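Quinone oxidoreductase (Thermus thermophilus, PDB 1IZ0) probably acts as an NADPH-dependent quinone reductase of the medium-chain dehydrogenase/reductase type, pairing a GroES-like domain with a Rossmann domain that binds NADPH. Local coordinates at residues A[4-9]-A[43-48]; A[36-41]-A[59-64]; A[49-54]-A[241-246]; A[114-119]-A[255-260]; A[130-135]-A[194-199]. All coordinates share one frame; numbering follows the deposited sequence.

Interaction 1: A[4-9]-A[43-48]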
# COMPACT_ATOMS: atom_id res chain seq x y z
N TRP A 4 -14.40 -6.00 -15.73
CA TRP A 4 -15.07 -4.79 -15.29
C TRP A 4 -14.43 -3.61 -16.01
O TRP A 4 -13.21 -3.47 -16.04
CB TRP A 4 -14.94 -4.60 -13.77
CG TRP A 4 -15.81 -5.54 -12.99
CD1 TRP A 4 -15.42 -6.70 -12.37
CD2 TRP A 4 -17.21 -5.41 -12.74
NE1 TRP A 4 -16.50 -7.29 -11.75
CE2 TRP A 4 -17.61 -6.52 -11.96
CE3 TRP A 4 -18.18 -4.45 -13.10
CZ2 TRP A 4 -18.93 -6.70 -11.53
CZ3 TRP A 4 -19.49 -4.63 -12.67
CH2 TRP A 4 -19.86 -5.75 -11.89
N VAL A 5 -15.27 -2.78 -16.60
CA VAL A 5 -14.78 -1.62 -17.33
C VAL A 5 -15.44 -0.35 -16.84
O VAL A 5 -16.64 -0.33 -16.56
CB VAL A 5 -15.06 -1.77 -18.84
CG1 VAL A 5 -14.48 -0.57 -19.60
CG2 VAL A 5 -14.43 -3.06 -19.35
N LEU A 6 -14.64 0.70 -16.72
CA LEU A 6 -15.12 2.00 -16.28
C LEU A 6 -15.14 2.86 -17.54
O LEU A 6 -14.08 3.19 -18.09
CB LEU A 6 -14.15 2.57 -15.23
CG LEU A 6 -14.46 3.81 -14.38
CD1 LEU A 6 -14.00 5.05 -15.09
CD2 LEU A 6 -15.94 3.88 -14.04
N LYS A 7 -16.33 3.19 -18.03
CA LYS A 7 -16.46 3.99 -19.24
C LYS A 7 -16.45 5.50 -19.01
O LYS A 7 -16.20 6.27 -19.94
CB LYS A 7 -17.72 3.57 -20.01
CG LYS A 7 -17.61 2.16 -20.57
CD LYS A 7 -18.87 1.71 -21.28
CE LYS A 7 -18.68 0.30 -21.85
NZ LYS A 7 -19.93 -0.21 -22.49
N ARG A 8 -16.72 5.92 -17.78
CA ARG A 8 -16.72 7.35 -17.47
C ARG A 8 -16.20 7.60 -16.06
O ARG A 8 -16.56 6.91 -15.11
CB ARG A 8 -18.14 7.93 -17.59
CG ARG A 8 -18.80 7.81 -18.96
CD ARG A 8 -20.14 8.55 -18.98
NE ARG A 8 -21.01 8.09 -17.91
CZ ARG A 8 -21.67 6.93 -17.92
NH1 ARG A 8 -21.55 6.11 -18.96
NH2 ARG A 8 -22.41 6.57 -16.88
N LEU A 9 -15.34 8.61 -15.93
CA LEU A 9 -14.80 8.97 -14.63
C LEU A 9 -16.00 9.35 -13.76
O LEU A 9 -16.91 10.04 -14.22
CB LEU A 9 -13.85 10.15 -14.77
CG LEU A 9 -12.34 9.87 -14.83
CD1 LEU A 9 -12.05 8.53 -15.44
CD2 LEU A 9 -11.65 10.99 -15.61
N LEU A 43 -9.28 6.85 -6.56
CA LEU A 43 -8.97 8.17 -7.09
C LEU A 43 -8.88 8.17 -8.61
O LEU A 43 -9.22 9.16 -9.27
CB LEU A 43 -7.66 8.70 -6.51
CG LEU A 43 -7.69 9.00 -5.01
CD1 LEU A 43 -6.34 9.54 -4.56
CD2 LEU A 43 -8.79 10.01 -4.72
N MSE A 44 -8.42 7.06 -9.18
CA MSE A 44 -8.28 6.97 -10.62
C MSE A 44 -9.63 6.92 -11.32
O MSE A 44 -9.74 7.33 -12.48
CB MSE A 44 -7.45 5.74 -10.99
CG MSE A 44 -6.07 6.09 -11.49
SE MSE A 44 -4.87 4.59 -11.51
CE MSE A 44 -5.81 3.47 -12.80
N ARG A 45 -10.65 6.42 -10.63
CA ARG A 45 -12.00 6.36 -11.21
C ARG A 45 -12.59 7.76 -11.27
O ARG A 45 -13.50 8.03 -12.05
CB ARG A 45 -12.93 5.50 -10.35
CG ARG A 45 -12.71 4.02 -10.49
CD ARG A 45 -13.69 3.25 -9.62
NE ARG A 45 -15.09 3.51 -9.98
CZ ARG A 45 -16.10 2.74 -9.59
NH1 ARG A 45 -15.85 1.67 -8.84
NH2 ARG A 45 -17.35 3.03 -9.94
N LEU A 46 -12.06 8.65 -10.43
CA LEU A 46 -12.54 10.03 -10.37
C LEU A 46 -11.63 10.97 -11.15
O LEU A 46 -11.94 12.15 -11.29
CB LEU A 46 -12.63 10.50 -8.92
CG LEU A 46 -13.39 9.60 -7.94
CD1 LEU A 46 -13.45 10.29 -6.58
CD2 LEU A 46 -14.80 9.34 -8.45
N GLY A 47 -10.53 10.44 -11.66
CA GLY A 47 -9.59 11.26 -12.40
C GLY A 47 -8.87 12.20 -11.45
O GLY A 47 -8.41 13.28 -11.85
N ALA A 48 -8.75 11.79 -10.19
CA ALA A 48 -8.10 12.60 -9.17
C ALA A 48 -6.77 12.02 -8.69
O ALA A 48 -6.31 12.35 -7.60
CB ALA A 48 -9.04 12.78 -7.99
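Leu9 lies against the last turn of helix 39-46, and its main partner there is a backbone oxygen. Leu9 CA comes within 3.0 Å of Arg45 O in a CA-H...O contact, bent at the hydrogen (125°). The Leu9 side chain leaves the staggered positions (chi1 -98°) and spreads its branch over the end of the helix. Leu9 CD1 lies 3.7 Å from Arg45 O and a little farther from Met44 O. Leu9 CD2 sits 3.8 Å from Gly47 CA.

Gly47 has positive phi and is the C-prime residue of a Schellman motif, with Ala48 N bonded to Leu43 O at 2.8 Å. A beta carbon on Gly47 would point at Leu9 and run into CD2.

Leu6 meets the Arg45 side chain. Its CD2 stands 4.2 Å from Arg45 NE, and the two chains cross obliquely. Arg45 is straight as far as CD and bends at chi3 (60°). Its NH2 then bonds to Gly11 O, and its NH1 forms a salt bridge with Glu283.

Across the contact itself there is apolar packing and the CA-H...O approach. The charged end of Arg45 is satisfied beyond the two segments, by Gly11 O and Glu283.

Interaction 2: A[36-41]-A[59-64]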
# COMPACT_ATOMS: atom_id res chain seq x y z
N GLY A 36 -5.94 -6.93 -5.54
CA GLY A 36 -5.92 -6.10 -4.35
C GLY A 36 -6.29 -4.69 -4.74
O GLY A 36 -5.74 -4.14 -5.68
N LEU A 37 -7.23 -4.08 -4.02
CA LEU A 37 -7.65 -2.73 -4.34
C LEU A 37 -6.93 -1.71 -3.47
O LEU A 37 -6.57 -1.99 -2.32
CB LEU A 37 -9.16 -2.58 -4.17
CG LEU A 37 -10.01 -3.49 -5.08
CD1 LEU A 37 -11.48 -3.12 -4.92
CD2 LEU A 37 -9.58 -3.32 -6.53
N ASN A 38 -6.71 -0.52 -4.03
CA ASN A 38 -6.02 0.55 -3.33
C ASN A 38 -6.82 1.84 -3.41
O ASN A 38 -7.62 2.03 -4.32
CB ASN A 38 -4.65 0.77 -3.99
CG ASN A 38 -3.81 -0.48 -4.02
OD1 ASN A 38 -3.20 -0.86 -3.02
ND2 ASN A 38 -3.79 -1.15 -5.17
N PHE A 39 -6.59 2.74 -2.46
CA PHE A 39 -7.31 4.01 -2.49
C PHE A 39 -7.01 4.64 -3.85
O PHE A 39 -7.87 5.31 -4.44
CB PHE A 39 -6.83 4.92 -1.35
CG PHE A 39 -7.64 6.18 -1.21
CD1 PHE A 39 -7.10 7.41 -1.54
CD2 PHE A 39 -8.96 6.12 -0.76
CE1 PHE A 39 -7.87 8.58 -1.44
CE2 PHE A 39 -9.74 7.27 -0.65
CZ PHE A 39 -9.19 8.51 -0.99
N ALA A 40 -5.80 4.40 -4.34
CA ALA A 40 -5.37 4.92 -5.63
C ALA A 40 -6.35 4.52 -6.73
O ALA A 40 -6.59 5.29 -7.67
CB ALA A 40 -3.97 4.41 -5.96
N ASP A 41 -6.90 3.31 -6.64
CA ASP A 41 -7.85 2.84 -7.64
C ASP A 41 -9.11 3.70 -7.56
O ASP A 41 -9.71 4.02 -8.58
CB ASP A 41 -8.22 1.37 -7.39
CG ASP A 41 -7.05 0.42 -7.63
OD1 ASP A 41 -6.47 0.46 -8.74
OD2 ASP A 41 -6.72 -0.36 -6.72
N PRO A 59 -10.29 -1.30 -14.25
CA PRO A 59 -9.64 -0.95 -12.98
C PRO A 59 -8.84 -2.15 -12.47
O PRO A 59 -8.97 -3.26 -12.99
CB PRO A 59 -10.82 -0.61 -12.08
CG PRO A 59 -11.84 -0.08 -13.02
CD PRO A 59 -11.75 -1.06 -14.18
N GLY A 60 -8.02 -1.92 -11.45
CA GLY A 60 -7.22 -3.00 -10.89
C GLY A 60 -5.76 -2.93 -11.33
O GLY A 60 -5.47 -3.03 -12.52
N MSE A 61 -4.86 -2.77 -10.37
CA MSE A 61 -3.43 -2.66 -10.68
C MSE A 61 -2.58 -3.67 -9.93
O MSE A 61 -1.44 -3.91 -10.31
CB MSE A 61 -2.92 -1.27 -10.31
CG MSE A 61 -3.70 -0.11 -10.91
SE MSE A 61 -2.86 1.58 -10.46
CE MSE A 61 -2.69 1.30 -8.55
N GLU A 62 -3.12 -4.23 -8.86
CA GLU A 62 -2.40 -5.20 -8.04
C GLU A 62 -3.02 -6.57 -8.26
O GLU A 62 -4.06 -6.89 -7.70
CB GLU A 62 -2.49 -4.78 -6.58
CG GLU A 62 -1.49 -5.44 -5.67
CD GLU A 62 -1.36 -4.70 -4.35
OE1 GLU A 62 -2.23 -3.85 -4.06
OE2 GLU A 62 -0.39 -4.97 -3.62
N VAL A 63 -2.35 -7.38 -9.08
CA VAL A 63 -2.85 -8.69 -9.44
C VAL A 63 -2.04 -9.88 -8.97
O VAL A 63 -0.83 -9.79 -8.76
CB VAL A 63 -3.01 -8.75 -10.99
CG1 VAL A 63 -3.14 -10.18 -11.46
CG2 VAL A 63 -4.24 -7.97 -11.40
N VAL A 64 -2.73 -11.00 -8.81
CA VAL A 64 -2.13 -12.27 -8.41
C VAL A 64 -2.76 -13.32 -9.33
O VAL A 64 -3.98 -13.36 -9.50
CB VAL A 64 -2.44 -12.62 -6.95
CG1 VAL A 64 -2.00 -14.05 -6.65
CG2 VAL A 64 -1.70 -11.66 -6.04
O HOH W 1 -5.60 -2.54 -7.86
O HOH W 2 -7.21 0.91 -11.29
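The Asn38 amide and the Glu62 carboxylate have planes only 20° apart, although their side chains cross at about a right angle. Glu62 CG stands anti to the backbone N (chi1 -164°) and the chain is extended beyond it, which brings OE1 to the amide. Glu62 OE1 lies 3.3 Å from Asn38 ND2, a weak hydrogen bond. It is equally far, 3.3 Å, from Asn38 OD1, which is also an acceptor. Lys297 probably eases the approach of the two acceptors: its NZ bonds to OD1 and makes a salt bridge with OE1.

The Asp41 carboxylate is the second flat group. Its OD2 accepts Asn38 N at 2.7 Å, on the anti side. Water 1 donates to OD2 and to Gly36 O and accepts from Met61 N. Water 2 joins Asp41 OD1, 2.7 Å away, to Gly60 N.

These residues belong to the GroES-like domain, where strand 27-37 runs antiparallel to strand 62-67 and then enters helix 39-46. Gly36 N bonds to Glu62 O at 2.9 Å. Phe39, the first residue of that helix, is an NADPH-binding residue.

With an alanine at Asp41, Asn38 N would probably lose its acceptor and both waters a hydrogen-bonding partner.

Met61, a selenomethionine, slides past Asp41, its CG 3.6 Å from Asp41 OD1. Its CE ends against Ala40 CB.

Interaction 3: A[49-54]-A[241-246]; sequences YLTRLH and GFWLTP
Leu50 CB lies over one face of the Trp243 indole, and Tyr49 OH meets its edge. The Leu50 carbon is 3.5 Å from the centroid of the six-membered ring of Trp243. Thr245 CB and Pro246 CD, from the chain just after Trp243, sit on the opposite face.

Trp243 NE1 donates to Tyr49 OH at 2.9 Å, and the oxygen lies close to the indole plane. The bond is somewhat bent (145° at the hydrogen). The tyrosine ring and the five-membered ring of the indole are steeply inclined, with planes 83° apart and centroids 5.5 Å apart. Trp243 CG is anti to its own backbone N (chi1 -175°), which carries the ring out toward Tyr49 and Leu50. Thr51 CG2 is also at the indole edge, but its modelled approach is too short to be trusted.

The contact joins the loop after helix 39-46 to the residues that follow strand 238-241, the outermost strand of the Rossmann sheet on that side. Phe242 and Leu244, on either side of Trp243 in sequence, bind NADPH. The chemistry is largely apolar, with one directed bond. The bond probably sets the edge turned to Tyr49, and Leu50 on one face with Thr245 and Pro246 on the other is likely to restrict tilting.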
# COMPACT_ATOMS: atom_id res chain seq x y z
N TYR A 49 -6.15 11.15 -9.48
CA TYR A 49 -4.88 10.55 -9.08
C TYR A 49 -3.68 11.10 -9.86
O TYR A 49 -3.84 11.71 -10.92
CB TYR A 49 -4.95 9.03 -9.25
CG TYR A 49 -3.81 8.28 -8.60
CD1 TYR A 49 -3.04 7.37 -9.34
CD2 TYR A 49 -3.49 8.47 -7.25
CE1 TYR A 49 -1.98 6.69 -8.75
CE2 TYR A 49 -2.43 7.78 -6.65
CZ TYR A 49 -1.68 6.90 -7.41
OH TYR A 49 -0.63 6.22 -6.83
N LEU A 50 -2.48 10.89 -9.33
CA LEU A 50 -1.26 11.36 -9.99
C LEU A 50 -1.23 10.88 -11.44
O LEU A 50 -0.90 11.66 -12.33
CB LEU A 50 -0.02 10.87 -9.23
CG LEU A 50 0.21 11.45 -7.83
CD1 LEU A 50 0.26 12.96 -7.91
CD2 LEU A 50 -0.90 11.01 -6.89
N THR A 51 -1.55 9.61 -11.67
CA THR A 51 -1.58 9.07 -13.03
C THR A 51 -3.02 9.25 -13.52
O THR A 51 -3.97 8.95 -12.80
CB THR A 51 -1.25 7.55 -13.10
OG1 THR A 51 -2.26 6.81 -12.40
CG2 THR A 51 0.10 7.25 -12.50
N ARG A 52 -3.17 9.75 -14.74
CA ARG A 52 -4.50 9.97 -15.29
C ARG A 52 -4.77 9.00 -16.42
O ARG A 52 -4.30 9.19 -17.54
CB ARG A 52 -4.64 11.41 -15.78
N LEU A 53 -5.52 7.94 -16.12
CA LEU A 53 -5.88 6.95 -17.13
C LEU A 53 -7.12 7.45 -17.86
O LEU A 53 -8.07 7.92 -17.23
CB LEU A 53 -6.16 5.60 -16.46
CG LEU A 53 -5.38 4.40 -17.00
CD1 LEU A 53 -5.72 4.18 -18.47
CD2 LEU A 53 -3.88 4.66 -16.84
N HIS A 54 -7.11 7.37 -19.18
CA HIS A 54 -8.24 7.81 -19.99
C HIS A 54 -9.22 6.67 -20.23
O HIS A 54 -8.84 5.63 -20.75
CB HIS A 54 -7.76 8.33 -21.35
CG HIS A 54 -6.96 9.60 -21.27
ND1 HIS A 54 -6.14 10.03 -22.29
CD2 HIS A 54 -6.86 10.52 -20.29
CE1 HIS A 54 -5.57 11.17 -21.94
NE2 HIS A 54 -5.99 11.49 -20.73
N GLY A 241 8.32 13.85 -0.25
CA GLY A 241 7.11 13.49 -0.97
C GLY A 241 7.37 12.10 -1.49
O GLY A 241 8.50 11.78 -1.88
N PHE A 242 6.34 11.26 -1.51
CA PHE A 242 6.53 9.90 -1.97
C PHE A 242 5.44 9.41 -2.91
O PHE A 242 4.25 9.62 -2.67
CB PHE A 242 6.62 8.97 -0.75
CG PHE A 242 6.86 7.52 -1.10
CD1 PHE A 242 5.82 6.72 -1.54
CD2 PHE A 242 8.14 6.99 -1.03
CE1 PHE A 242 6.05 5.40 -1.92
CE2 PHE A 242 8.38 5.67 -1.41
CZ PHE A 242 7.34 4.88 -1.85
N TRP A 243 5.85 8.76 -3.99
CA TRP A 243 4.93 8.19 -4.97
C TRP A 243 5.60 6.94 -5.53
O TRP A 243 6.63 7.02 -6.21
CB TRP A 243 4.60 9.19 -6.08
CG TRP A 243 3.55 8.66 -7.01
CD1 TRP A 243 2.55 7.78 -6.70
CD2 TRP A 243 3.40 8.98 -8.40
NE1 TRP A 243 1.79 7.53 -7.82
CE2 TRP A 243 2.28 8.25 -8.87
CE3 TRP A 243 4.09 9.81 -9.30
CZ2 TRP A 243 1.84 8.32 -10.20
CZ3 TRP A 243 3.66 9.88 -10.62
CH2 TRP A 243 2.54 9.14 -11.06
N LEU A 244 5.00 5.78 -5.25
CA LEU A 244 5.53 4.48 -5.66
C LEU A 244 5.77 4.25 -7.16
O LEU A 244 6.86 3.82 -7.56
CB LEU A 244 4.62 3.39 -5.09
CG LEU A 244 5.00 1.90 -4.99
CD1 LEU A 244 4.61 1.20 -6.26
CD2 LEU A 244 6.48 1.74 -4.69
N THR A 245 4.76 4.54 -7.97
CA THR A 245 4.83 4.31 -9.41
C THR A 245 6.16 4.60 -10.10
O THR A 245 6.78 3.69 -10.65
CB THR A 245 3.68 5.06 -10.13
OG1 THR A 245 2.43 4.59 -9.62
CG2 THR A 245 3.73 4.83 -11.63
N PRO A 246 6.63 5.86 -10.08
CA PRO A 246 7.90 6.16 -10.74
C PRO A 246 9.07 5.31 -10.24
O PRO A 246 9.97 4.97 -11.01
CB PRO A 246 8.13 7.64 -10.42
CG PRO A 246 6.74 8.16 -10.21
CD PRO A 246 6.07 7.06 -9.44

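Interaction 4: A[114-119]-A[255-260]; sequences AYLALK and EEALGF
Two helices pack here through Tyr115 and Ala257. Helix 108-120 leads into the first strand of the Rossmann sheet, and helix 251-261 follows its last strand. The segment axes are 10.4 Å apart at closest approach, with their directions 114° apart. This spacing leaves room for the tyrosine ring between them.

Tyr115 points toward the other helix, with CG anti to the backbone N (chi1 177°). Its CD1 and CE1 meet the small Ala257: CE1 is 3.4 Å from Ala257 CA, and CD1 is 3.5 Å from Ala257 CB. Its CD2 and CE2 meet Phe260, where Tyr115 CE2 lies over the phenyl face, 3.4 Å from Phe260 CD1. The two ring planes are 32° apart, an oblique pair. Replacing Tyr115 by an alanine would probably open a gap between Ala257 and Phe260 and leave the Glu256 carboxylate without its phenol neighbour.

Phe260 also touches Ala148 at the end of helix 137-148. Leu116 adds a lighter contact, its CD2 4.2 Å from Ala257 CB. Leu116 also packs on Phe242 and Leu244, both NADPH-binding residues.

Glu256 bends at chi2 and brings its carboxylate round to the phenol end. Its OE2 lies near the plane of the tyrosine ring, 2.6 Å from Tyr115 OH.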
# COMPACT_ATOMS: atom_id res chain seq x y z
N ALA A 114 5.86 0.84 2.04
CA ALA A 114 6.40 1.00 3.39
C ALA A 114 7.92 0.92 3.40
O ALA A 114 8.59 1.76 4.00
CB ALA A 114 5.82 -0.07 4.32
N TYR A 115 8.47 -0.11 2.76
CA TYR A 115 9.91 -0.28 2.73
C TYR A 115 10.62 0.85 2.00
O TYR A 115 11.58 1.43 2.52
CB TYR A 115 10.28 -1.62 2.09
CG TYR A 115 11.77 -1.84 1.97
CD1 TYR A 115 12.47 -1.42 0.84
CD2 TYR A 115 12.50 -2.42 3.01
CE1 TYR A 115 13.86 -1.57 0.75
CE2 TYR A 115 13.89 -2.57 2.94
CZ TYR A 115 14.55 -2.14 1.80
OH TYR A 115 15.92 -2.27 1.73
N LEU A 116 10.17 1.17 0.79
CA LEU A 116 10.81 2.24 0.03
C LEU A 116 10.66 3.60 0.70
O LEU A 116 11.51 4.47 0.55
CB LEU A 116 10.26 2.28 -1.40
CG LEU A 116 10.71 1.09 -2.27
CD1 LEU A 116 9.93 1.04 -3.57
CD2 LEU A 116 12.21 1.21 -2.54
N ALA A 117 9.58 3.77 1.45
CA ALA A 117 9.36 5.03 2.14
C ALA A 117 10.36 5.13 3.29
O ALA A 117 11.03 6.16 3.46
CB ALA A 117 7.92 5.10 2.68
N LEU A 118 10.49 4.07 4.07
CA LEU A 118 11.42 4.06 5.19
C LEU A 118 12.86 4.08 4.67
O LEU A 118 13.72 4.80 5.20
CB LEU A 118 11.17 2.84 6.09
CG LEU A 118 9.85 2.88 6.88
CD1 LEU A 118 9.44 1.47 7.29
CD2 LEU A 118 10.01 3.79 8.10
N LYS A 119 13.12 3.29 3.64
CA LYS A 119 14.46 3.22 3.07
C LYS A 119 14.88 4.61 2.60
O LYS A 119 16.02 5.02 2.81
CB LYS A 119 14.50 2.23 1.91
N GLU A 255 15.10 -4.28 -6.88
CA GLU A 255 15.88 -5.46 -6.53
C GLU A 255 16.27 -5.44 -5.05
O GLU A 255 16.13 -6.44 -4.35
CB GLU A 255 17.14 -5.53 -7.40
N GLU A 256 16.73 -4.28 -4.58
CA GLU A 256 17.14 -4.12 -3.19
C GLU A 256 15.95 -4.37 -2.25
O GLU A 256 16.05 -5.13 -1.29
CB GLU A 256 17.67 -2.70 -2.98
CG GLU A 256 18.76 -2.54 -1.93
CD GLU A 256 18.38 -3.12 -0.58
OE1 GLU A 256 18.33 -4.36 -0.45
OE2 GLU A 256 18.14 -2.33 0.36
N ALA A 257 14.82 -3.73 -2.54
CA ALA A 257 13.63 -3.89 -1.73
C ALA A 257 13.16 -5.34 -1.72
O ALA A 257 12.86 -5.89 -0.67
CB ALA A 257 12.51 -2.99 -2.25
N LEU A 258 13.11 -5.96 -2.89
CA LEU A 258 12.66 -7.35 -2.95
C LEU A 258 13.65 -8.27 -2.27
O LEU A 258 13.27 -9.30 -1.71
CB LEU A 258 12.43 -7.77 -4.40
CG LEU A 258 11.31 -6.99 -5.09
CD1 LEU A 258 11.00 -7.63 -6.45
CD2 LEU A 258 10.05 -6.99 -4.22
N GLY A 259 14.92 -7.90 -2.31
CA GLY A 259 15.94 -8.73 -1.67
C GLY A 259 15.73 -8.74 -0.17
O GLY A 259 16.20 -9.63 0.53
N PHE A 260 15.02 -7.74 0.33
CA PHE A 260 14.76 -7.65 1.76
C PHE A 260 13.38 -8.17 2.13
O PHE A 260 13.22 -8.84 3.15
CB PHE A 260 14.92 -6.20 2.21
CG PHE A 260 14.57 -5.97 3.66
CD1 PHE A 260 13.25 -5.76 4.05
CD2 PHE A 260 15.56 -5.97 4.63
CE1 PHE A 260 12.92 -5.55 5.38
CE2 PHE A 260 15.24 -5.77 5.97
CZ PHE A 260 13.92 -5.55 6.34

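Interaction 5: A[130-135]-A[194-199]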
# COMPACT_ATOMS: atom_id res chain seq x y z
N LEU A 130 6.33 6.87 13.58
CA LEU A 130 4.89 6.94 13.77
C LEU A 130 4.21 6.41 12.52
O LEU A 130 4.51 6.84 11.40
CB LEU A 130 4.47 8.39 14.03
CG LEU A 130 3.00 8.79 14.18
CD1 LEU A 130 2.38 8.94 12.82
CD2 LEU A 130 2.24 7.77 15.03
N VAL A 131 3.31 5.44 12.69
CA VAL A 131 2.57 4.87 11.58
C VAL A 131 1.10 5.21 11.78
O VAL A 131 0.52 4.87 12.82
CB VAL A 131 2.71 3.33 11.51
CG1 VAL A 131 1.83 2.77 10.39
CG2 VAL A 131 4.17 2.96 11.28
N GLN A 132 0.49 5.88 10.80
CA GLN A 132 -0.91 6.26 10.92
C GLN A 132 -1.81 5.23 10.25
O GLN A 132 -1.32 4.32 9.58
CB GLN A 132 -1.12 7.64 10.29
CG GLN A 132 -0.25 8.73 10.91
CD GLN A 132 -0.42 10.06 10.21
OE1 GLN A 132 -0.60 10.11 9.00
NE2 GLN A 132 -0.35 11.14 10.98
N ALA A 133 -3.12 5.38 10.43
CA ALA A 133 -4.07 4.43 9.86
C ALA A 133 -3.42 3.05 10.00
O ALA A 133 -3.45 2.23 9.07
CB ALA A 133 -4.31 4.76 8.38
N ALA A 134 -2.85 2.82 11.18
CA ALA A 134 -2.12 1.59 11.48
C ALA A 134 -2.88 0.26 11.41
O ALA A 134 -2.28 -0.80 11.56
CB ALA A 134 -1.46 1.72 12.84
N ALA A 135 -4.19 0.31 11.18
CA ALA A 135 -4.97 -0.92 11.09
C ALA A 135 -5.39 -1.15 9.64
O ALA A 135 -6.15 -2.07 9.34
CB ALA A 135 -6.20 -0.83 11.99
N LEU A 194 5.24 8.50 8.96
CA LEU A 194 4.73 8.08 7.65
C LEU A 194 3.36 8.71 7.59
O LEU A 194 2.41 8.21 8.20
CB LEU A 194 4.63 6.55 7.57
CG LEU A 194 5.96 5.77 7.63
CD1 LEU A 194 5.69 4.27 7.46
CD2 LEU A 194 6.90 6.26 6.54
N GLU A 195 3.27 9.82 6.88
CA GLU A 195 2.04 10.60 6.74
C GLU A 195 1.08 10.17 5.66
O GLU A 195 1.40 10.26 4.47
CB GLU A 195 2.40 12.06 6.49
CG GLU A 195 2.30 12.96 7.69
CD GLU A 195 0.87 13.14 8.14
OE1 GLU A 195 0.01 13.45 7.28
OE2 GLU A 195 0.61 12.96 9.34
N VAL A 196 -0.11 9.72 6.05
CA VAL A 196 -1.15 9.32 5.09
C VAL A 196 -2.42 10.13 5.33
O VAL A 196 -3.29 10.20 4.48
CB VAL A 196 -1.49 7.81 5.19
CG1 VAL A 196 -0.30 6.99 4.72
CG2 VAL A 196 -1.87 7.44 6.62
N ARG A 197 -2.51 10.75 6.51
CA ARG A 197 -3.67 11.58 6.86
C ARG A 197 -3.62 12.86 6.02
O ARG A 197 -4.63 13.26 5.43
CB ARG A 197 -3.62 11.92 8.35
CG ARG A 197 -3.70 10.71 9.27
CD ARG A 197 -5.13 10.43 9.71
NE ARG A 197 -5.57 11.40 10.72
CZ ARG A 197 -6.83 11.55 11.11
NH1 ARG A 197 -7.80 10.81 10.58
NH2 ARG A 197 -7.14 12.46 12.03
N GLY A 198 -2.45 13.49 5.98
CA GLY A 198 -2.26 14.69 5.18
C GLY A 198 -2.91 16.00 5.59
O GLY A 198 -2.56 17.06 5.06
N LYS A 199 -3.86 15.95 6.52
CA LYS A 199 -4.56 17.15 6.97
C LYS A 199 -3.61 18.16 7.64
O LYS A 199 -2.93 18.93 6.97
CB LYS A 199 -5.69 16.78 7.93
O HOH W 3 1.49 5.54 8.36
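Strands 128-131 and 190-195 run parallel, and Leu194 N bonds to Leu130 O at 3.0 Å. The touching parts, 130-133 and 194-197, run 41° apart and separate toward their C-terminal ends. Water 3 bridges the opening, accepting from Gln132 N at 2.7 Å and donating to Leu194 O at 2.8 Å.

Gln132 spans the wider gap. With CG beside the backbone N (chi1 -58°) and the chain extended beyond it, the amide reaches the turn after Leu194. Gln132 OE1 takes two backbone donors, Val196 N at 3.0 Å and Arg197 N at 3.2 Å. The amide nitrogen is used too: Gln132 NE2 donates to Glu195 OE2 at 2.6 Å, meeting the carboxylate from above its plane. The amide and carboxylate planes are 79° apart. With donors at one end and an acceptor at the other, the amide is unlikely to flip.

In the Rossmann sheet, of order 3-2-1-4-5-6, these are strands 1 and 4. Their C-terminal ends meet at the switch point of the topology, the usual place for a dinucleotide. Tyr177, which binds NADPH, bonds through its OH to Ala133 N and makes a cation-pi contact with Arg197.

Glu195 is tied on its own side too. Ser204 OG bonds to OE2, and Gly198 N donates to Glu195 OE1 at 2.8 Å. On the apolar side, Ala133 CB rests 4.0 Å from Val196 CG2. Leu194 and Val131 both pack on Ala142 of helix 137-148.

How the interactions relate
From the N terminus, interaction 1 closes the first loop, bringing strand 2-6 to the end of helix 39-46. Interaction 2 crosses it, since 36-41 starts inside that loop and pairs with 59-64 beyond it. The two touch through Met44 and Met61. Interaction 3 crosses interaction 2 and closes a far longer loop, from 49-54 to 241-246, tying the GroES-like domain to the Rossmann domain. Interaction 4 crosses interaction 3 and packs helix 108-120 on helix 251-261. Leu116 there touches Leu244 of interaction 3. Interaction 5 is nested inside the loops of both, in the core of the parallel sheet, where Leu194 meets Ala117 and Leu118.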